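Local coordinates for sterol regulatory element-binding protein cleavage-activating protein (Schizosaccharomyces pombe, PDB 4YHC) that escorts the membrane-bound transcription factor Sre1 to its proteolytic processing when sterol or oxygen is low, this piece being the cytoplasmic WD40 domain, at residues V142-L154 against A164-S178. The protein carries 9 engineered substitutions. Sequence-based numbering, arbitrary orientation.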
loop_
_atom_site.group_PDB
_atom_site.type_symbol
_atom_site.label_atom_id
_atom_site.label_comp_id
_atom_site.label_asym_id
_atom_site.label_seq_id
_atom_site.Cartn_x
_atom_site.Cartn_y
_atom_site.Cartn_z
ATOM N N VAL A 142 -12.674 1.995 -12.186
ATOM C CA VAL A 142 -11.754 2.838 -12.883
ATOM C C VAL A 142 -12.055 4.265 -12.549
ATOM O O VAL A 142 -13.160 4.761 -12.825
ATOM C CB VAL A 142 -11.897 2.632 -14.412
ATOM C CG1 VAL A 142 -10.907 3.502 -15.163
ATOM C CG2 VAL A 142 -11.616 1.188 -14.735
ATOM N N VAL A 143 -11.090 4.928 -11.940
ATOM C CA VAL A 143 -11.253 6.285 -11.491
ATOM C C VAL A 143 -10.375 7.200 -12.315
ATOM O O VAL A 143 -9.155 6.979 -12.445
ATOM C CB VAL A 143 -10.914 6.465 -9.981
ATOM C CG1 VAL A 143 -11.151 7.904 -9.540
ATOM C CG2 VAL A 143 -11.756 5.521 -9.118
ATOM N N GLU A 144 -10.989 8.268 -12.830
ATOM C CA GLU A 144 -10.275 9.251 -13.637
ATOM C C GLU A 144 -10.070 10.534 -12.890
ATOM O O GLU A 144 -10.918 10.986 -12.147
ATOM C CB GLU A 144 -11.033 9.549 -14.912
ATOM C CG GLU A 144 -11.018 8.413 -15.913
ATOM C CD GLU A 144 -11.827 8.765 -17.144
ATOM O OE1 GLU A 144 -11.412 9.740 -17.845
ATOM O OE2 GLU A 144 -12.871 8.085 -17.385
ATOM N N SER A 145 -8.914 11.125 -13.064
ATOM C CA SER A 145 -8.660 12.401 -12.369
ATOM C C SER A 145 -9.677 13.483 -12.731
ATOM O O SER A 145 -9.890 14.416 -11.966
ATOM C CB SER A 145 -7.272 12.868 -12.697
ATOM O OG SER A 145 -7.041 12.522 -14.041
ATOM N N SER A 146 -10.322 13.290 -13.882
ATOM C CA SER A 146 -11.401 14.135 -14.379
ATOM C C SER A 146 -12.609 14.166 -13.437
ATOM O O SER A 146 -13.371 15.108 -13.462
ATOM C CB SER A 146 -11.828 13.657 -15.790
ATOM O OG SER A 146 -12.646 12.474 -15.738
ATOM N N GLY A 147 -12.784 13.152 -12.601
ATOM C CA GLY A 147 -13.948 13.098 -11.740
ATOM C C GLY A 147 -14.930 12.040 -12.154
ATOM O O GLY A 147 -15.928 11.845 -11.502
ATOM N N GLU A 148 -14.600 11.326 -13.213
ATOM C CA GLU A 148 -15.378 10.199 -13.732
ATOM C C GLU A 148 -15.012 8.892 -13.004
ATOM O O GLU A 148 -13.842 8.601 -12.832
ATOM C CB GLU A 148 -15.024 10.084 -15.210
ATOM C CG GLU A 148 -16.123 9.711 -16.147
ATOM C CD GLU A 148 -16.099 10.555 -17.415
ATOM O OE1 GLU A 148 -15.192 11.424 -17.540
ATOM O OE2 GLU A 148 -17.001 10.357 -18.280
ATOM N N ILE A 149 -16.007 8.136 -12.557
ATOM C CA ILE A 149 -15.797 6.829 -11.990
ATOM C C ILE A 149 -16.670 5.835 -12.721
ATOM O O ILE A 149 -17.915 5.953 -12.687
ATOM C CB ILE A 149 -16.215 6.781 -10.520
ATOM C CG1 ILE A 149 -15.390 7.749 -9.715
ATOM C CG2 ILE A 149 -16.046 5.383 -9.957
ATOM C CD1 ILE A 149 -15.934 7.940 -8.335
ATOM N N GLN A 150 -16.023 4.809 -13.289
ATOM C CA GLN A 150 -16.689 3.708 -13.975
ATOM C C GLN A 150 -16.561 2.420 -13.206
ATOM O O GLN A 150 -15.473 2.055 -12.680
ATOM C CB GLN A 150 -16.117 3.506 -15.374
ATOM C CG GLN A 150 -16.060 4.782 -16.193
ATOM C CD GLN A 150 -15.455 4.600 -17.550
ATOM O OE1 GLN A 150 -15.697 3.608 -18.211
ATOM N NE2 GLN A 150 -14.670 5.579 -17.990
ATOM N N VAL A 151 -17.658 1.685 -13.140
ATOM C CA VAL A 151 -17.601 0.364 -12.510
ATOM C C VAL A 151 -18.106 -0.747 -13.381
ATOM O O VAL A 151 -19.185 -0.672 -13.948
ATOM C CB VAL A 151 -18.156 0.315 -11.068
ATOM C CG1 VAL A 151 -18.689 1.656 -10.604
ATOM C CG2 VAL A 151 -19.066 -0.856 -10.828
ATOM N N PHE A 152 -17.219 -1.730 -13.546
ATOM C CA PHE A 152 -17.396 -2.827 -14.448
ATOM C C PHE A 152 -17.662 -4.056 -13.647
ATOM O O PHE A 152 -17.077 -4.275 -12.602
ATOM C CB PHE A 152 -16.173 -3.063 -15.261
ATOM C CG PHE A 152 -15.858 -1.972 -16.247
ATOM C CD1 PHE A 152 -15.046 -0.930 -15.911
ATOM C CD2 PHE A 152 -16.293 -2.064 -17.569
ATOM C CE1 PHE A 152 -14.719 0.059 -16.821
ATOM C CE2 PHE A 152 -15.944 -1.106 -18.492
ATOM C CZ PHE A 152 -15.157 -0.040 -18.128
ATOM N N SER A 153 -18.599 -4.861 -14.115
ATOM C CA SER A 153 -18.809 -6.176 -13.509
ATOM C C SER A 153 -18.012 -7.154 -14.338
ATOM O O SER A 153 -18.117 -7.188 -15.577
ATOM C CB SER A 153 -20.290 -6.587 -13.511
ATOM O OG SER A 153 -20.391 -7.888 -12.981
ATOM N N LEU A 154 -17.178 -7.906 -13.633
ATOM C CA LEU A 154 -16.250 -8.827 -14.251
ATOM C C LEU A 154 -16.541 -10.190 -13.697
ATOM O O LEU A 154 -16.458 -10.387 -12.487
ATOM C CB LEU A 154 -14.810 -8.393 -13.923
ATOM C CG LEU A 154 -13.674 -9.287 -14.356
ATOM C CD1 LEU A 154 -13.655 -9.522 -15.873
ATOM C CD2 LEU A 154 -12.370 -8.661 -13.881
ATOM N N ALA A 164 -18.886 -6.073 -18.151
ATOM C CA ALA A 164 -19.921 -5.092 -18.528
ATOM C C ALA A 164 -19.782 -3.854 -17.673
ATOM O O ALA A 164 -19.635 -3.990 -16.470
ATOM C CB ALA A 164 -21.311 -5.679 -18.295
ATOM N N LEU A 165 -19.808 -2.679 -18.309
ATOM C CA LEU A 165 -19.914 -1.378 -17.633
ATOM C C LEU A 165 -21.243 -1.305 -16.967
ATOM O O LEU A 165 -22.243 -1.364 -17.638
ATOM C CB LEU A 165 -19.796 -0.270 -18.670
ATOM C CG LEU A 165 -19.529 1.188 -18.236
ATOM C CD1 LEU A 165 -20.745 2.092 -18.351
ATOM C CD2 LEU A 165 -18.915 1.307 -16.844
ATOM N N VAL A 166 -21.294 -1.286 -15.647
ATOM C CA VAL A 166 -22.582 -1.333 -14.966
ATOM C C VAL A 166 -22.947 0.030 -14.373
ATOM O O VAL A 166 -24.099 0.366 -14.316
ATOM C CB VAL A 166 -22.709 -2.453 -13.895
ATOM C CG1 VAL A 166 -22.950 -3.812 -14.527
ATOM C CG2 VAL A 166 -21.523 -2.515 -12.982
ATOM N N GLU A 167 -21.978 0.833 -13.948
ATOM C CA GLU A 167 -22.294 2.105 -13.316
ATOM C C GLU A 167 -21.316 3.094 -13.813
ATOM O O GLU A 167 -20.215 2.723 -14.238
ATOM C CB GLU A 167 -22.134 2.021 -11.831
ATOM C CG GLU A 167 -23.131 1.162 -11.122
ATOM C CD GLU A 167 -24.467 1.843 -10.924
ATOM O OE1 GLU A 167 -24.741 2.899 -11.534
ATOM O OE2 GLU A 167 -25.246 1.291 -10.150
ATOM N N LYS A 168 -21.708 4.360 -13.762
ATOM C CA LYS A 168 -20.825 5.438 -14.112
ATOM C C LYS A 168 -21.179 6.630 -13.290
ATOM O O LYS A 168 -22.336 6.970 -13.211
ATOM C CB LYS A 168 -21.012 5.776 -15.551
ATOM C CG LYS A 168 -20.018 6.790 -16.056
ATOM C CD LYS A 168 -19.873 6.638 -17.553
ATOM C CE LYS A 168 -18.717 7.455 -18.090
ATOM N NZ LYS A 168 -18.652 7.227 -19.564
ATOM N N PHE A 169 -20.214 7.282 -12.670
ATOM C CA PHE A 169 -20.538 8.437 -11.854
ATOM C C PHE A 169 -19.654 9.571 -12.275
ATOM O O PHE A 169 -18.597 9.377 -12.874
ATOM C CB PHE A 169 -20.303 8.176 -10.382
ATOM C CG PHE A 169 -20.862 6.866 -9.869
ATOM C CD1 PHE A 169 -22.186 6.524 -10.058
ATOM C CD2 PHE A 169 -20.056 5.998 -9.127
ATOM C CE1 PHE A 169 -22.682 5.318 -9.570
ATOM C CE2 PHE A 169 -20.561 4.799 -8.628
ATOM C CZ PHE A 169 -21.880 4.470 -8.851
ATOM N N GLN A 170 -20.074 10.775 -11.924
ATOM C CA GLN A 170 -19.331 11.945 -12.252
ATOM C C GLN A 170 -19.314 12.817 -11.014
ATOM O O GLN A 170 -20.344 13.105 -10.426
ATOM C CB GLN A 170 -19.987 12.678 -13.421
ATOM C CG GLN A 170 -19.303 14.010 -13.735
ATOM C CD GLN A 170 -17.848 13.813 -14.133
ATOM O OE1 GLN A 170 -17.522 12.853 -14.840
ATOM N NE2 GLN A 170 -16.966 14.700 -13.677
ATOM N N LEU A 171 -18.125 13.229 -10.626
ATOM C CA LEU A 171 -17.961 14.124 -9.515
ATOM C C LEU A 171 -17.880 15.556 -10.057
ATOM O O LEU A 171 -17.430 15.780 -11.163
ATOM C CB LEU A 171 -16.679 13.772 -8.745
ATOM C CG LEU A 171 -16.838 12.824 -7.557
ATOM C CD1 LEU A 171 -17.665 11.580 -7.843
ATOM C CD2 LEU A 171 -15.462 12.437 -7.040
ATOM N N SER A 172 -18.225 16.501 -9.206
ATOM C CA SER A 172 -18.274 17.912 -9.538
ATOM C C SER A 172 -16.915 18.577 -9.529
ATOM O O SER A 172 -16.825 19.754 -9.861
ATOM C CB SER A 172 -19.123 18.628 -8.490
ATOM O OG SER A 172 -20.333 17.914 -8.287
ATOM N N SER A 173 -15.868 17.864 -9.131
ATOM C CA SER A 173 -14.528 18.425 -9.165
ATOM C C SER A 173 -13.450 17.389 -9.596
ATOM O O SER A 173 -13.688 16.187 -9.583
ATOM C CB SER A 173 -14.254 19.008 -7.778
ATOM O OG SER A 173 -12.930 19.503 -7.653
ATOM N N PRO A 174 -12.254 17.851 -9.978
ATOM C CA PRO A 174 -11.219 16.860 -10.257
ATOM C C PRO A 174 -10.733 16.114 -8.995
ATOM O O PRO A 174 -10.692 16.663 -7.904
ATOM C CB PRO A 174 -10.063 17.691 -10.862
ATOM C CG PRO A 174 -10.629 19.061 -11.135
ATOM C CD PRO A 174 -11.727 19.222 -10.106
ATOM N N ILE A 175 -10.368 14.855 -9.196
ATOM C CA ILE A 175 -10.019 13.953 -8.122
ATOM C C ILE A 175 -8.541 14.003 -7.866
ATOM O O ILE A 175 -7.768 13.665 -8.703
ATOM C CB ILE A 175 -10.517 12.537 -8.462
ATOM C CG1 ILE A 175 -12.023 12.566 -8.350
ATOM C CG2 ILE A 175 -9.942 11.461 -7.521
ATOM C CD1 ILE A 175 -12.729 11.296 -8.754
ATOM N N ILE A 176 -8.153 14.405 -6.677
ATOM C CA ILE A 176 -6.739 14.368 -6.244
ATOM C C ILE A 176 -6.291 12.917 -5.900
ATOM O O ILE A 176 -5.167 12.532 -6.152
ATOM C CB ILE A 176 -6.566 15.247 -4.973
ATOM C CG1 ILE A 176 -6.972 16.706 -5.236
ATOM C CG2 ILE A 176 -5.132 15.246 -4.478
ATOM C CD1 ILE A 176 -6.993 17.540 -3.965
ATOM N N LYS A 177 -7.181 12.114 -5.324
ATOM C CA LYS A 177 -6.787 10.832 -4.740
ATOM C C LYS A 177 -8.037 9.990 -4.546
ATOM O O LYS A 177 -9.035 10.490 -4.028
ATOM C CB LYS A 177 -6.132 11.115 -3.387
ATOM C CG LYS A 177 -5.888 9.934 -2.483
ATOM C CD LYS A 177 -4.815 9.042 -3.044
ATOM C CE LYS A 177 -4.413 7.974 -2.049
ATOM N NZ LYS A 177 -3.162 8.355 -1.398
ATOM N N SER A 178 -7.998 8.743 -4.977
ATOM C CA SER A 178 -9.109 7.839 -4.738
ATOM C C SER A 178 -8.559 6.595 -4.104
ATOM O O SER A 178 -7.461 6.210 -4.393
ATOM C CB SER A 178 -9.852 7.538 -6.023
ATOM O OG SER A 178 -8.952 6.943 -6.958
#
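Val151 and the Val166-Glu167 pair form a classic beta bulge in the antiparallel hairpin of the third and fourth strands of a four-stranded WD40 blade. Both amides donate to Val151 O, Val166 N at 2.8 Å and Glu167 N at 3.2 Å, the latter in the carbonyl plane on a lone pair. Val151 N answers to Glu167 O with an almost straight N-H...O angle of 179°. Past the bulge, Leu165 CD2 sits over the centre of the Phe152 ring, 4.1 Å from its centroid and 9° off the normal, a CH-pi contact. On the opposite face of the sheet, Ile149 CG2 meets Phe169 CD2 at 4.1 Å, and the Phe169 ring stacks on Tyr201 of the next blade.

Glu148 can be followed outward along the face it shares with Lys168 and Gln170. Its CB lies near Gln170 OE1; CG lies between that oxygen and Lys168 CE. CD keeps the same two neighbours, the carboxylate standing 84° from the Gln170 amide plane. At the tip OE1 accepts a weak bond from Ser146 OG, whereas OE2 faces Lys168 CE and makes a long salt bridge to Lys168 NZ at 3.8 Å; Lys116 is a second, weak ion-pair partner. Replacing Glu148 by alanine removes the carboxylate, which is likely to leave the Lys168 ammonium without its nearby counter-charge and Ser146 OG without this weak partner.

Within the type I turn from Glu144 to Gly147, Ser145 O accepts from Ile175 N at 2.8 Å, tying the turn to the first strand of the following blade. The chemistry therefore implies that backbone bonds set the register, while the long, loosely held charge pair probably adds only a modest electrostatic contribution along the exposed edge strand.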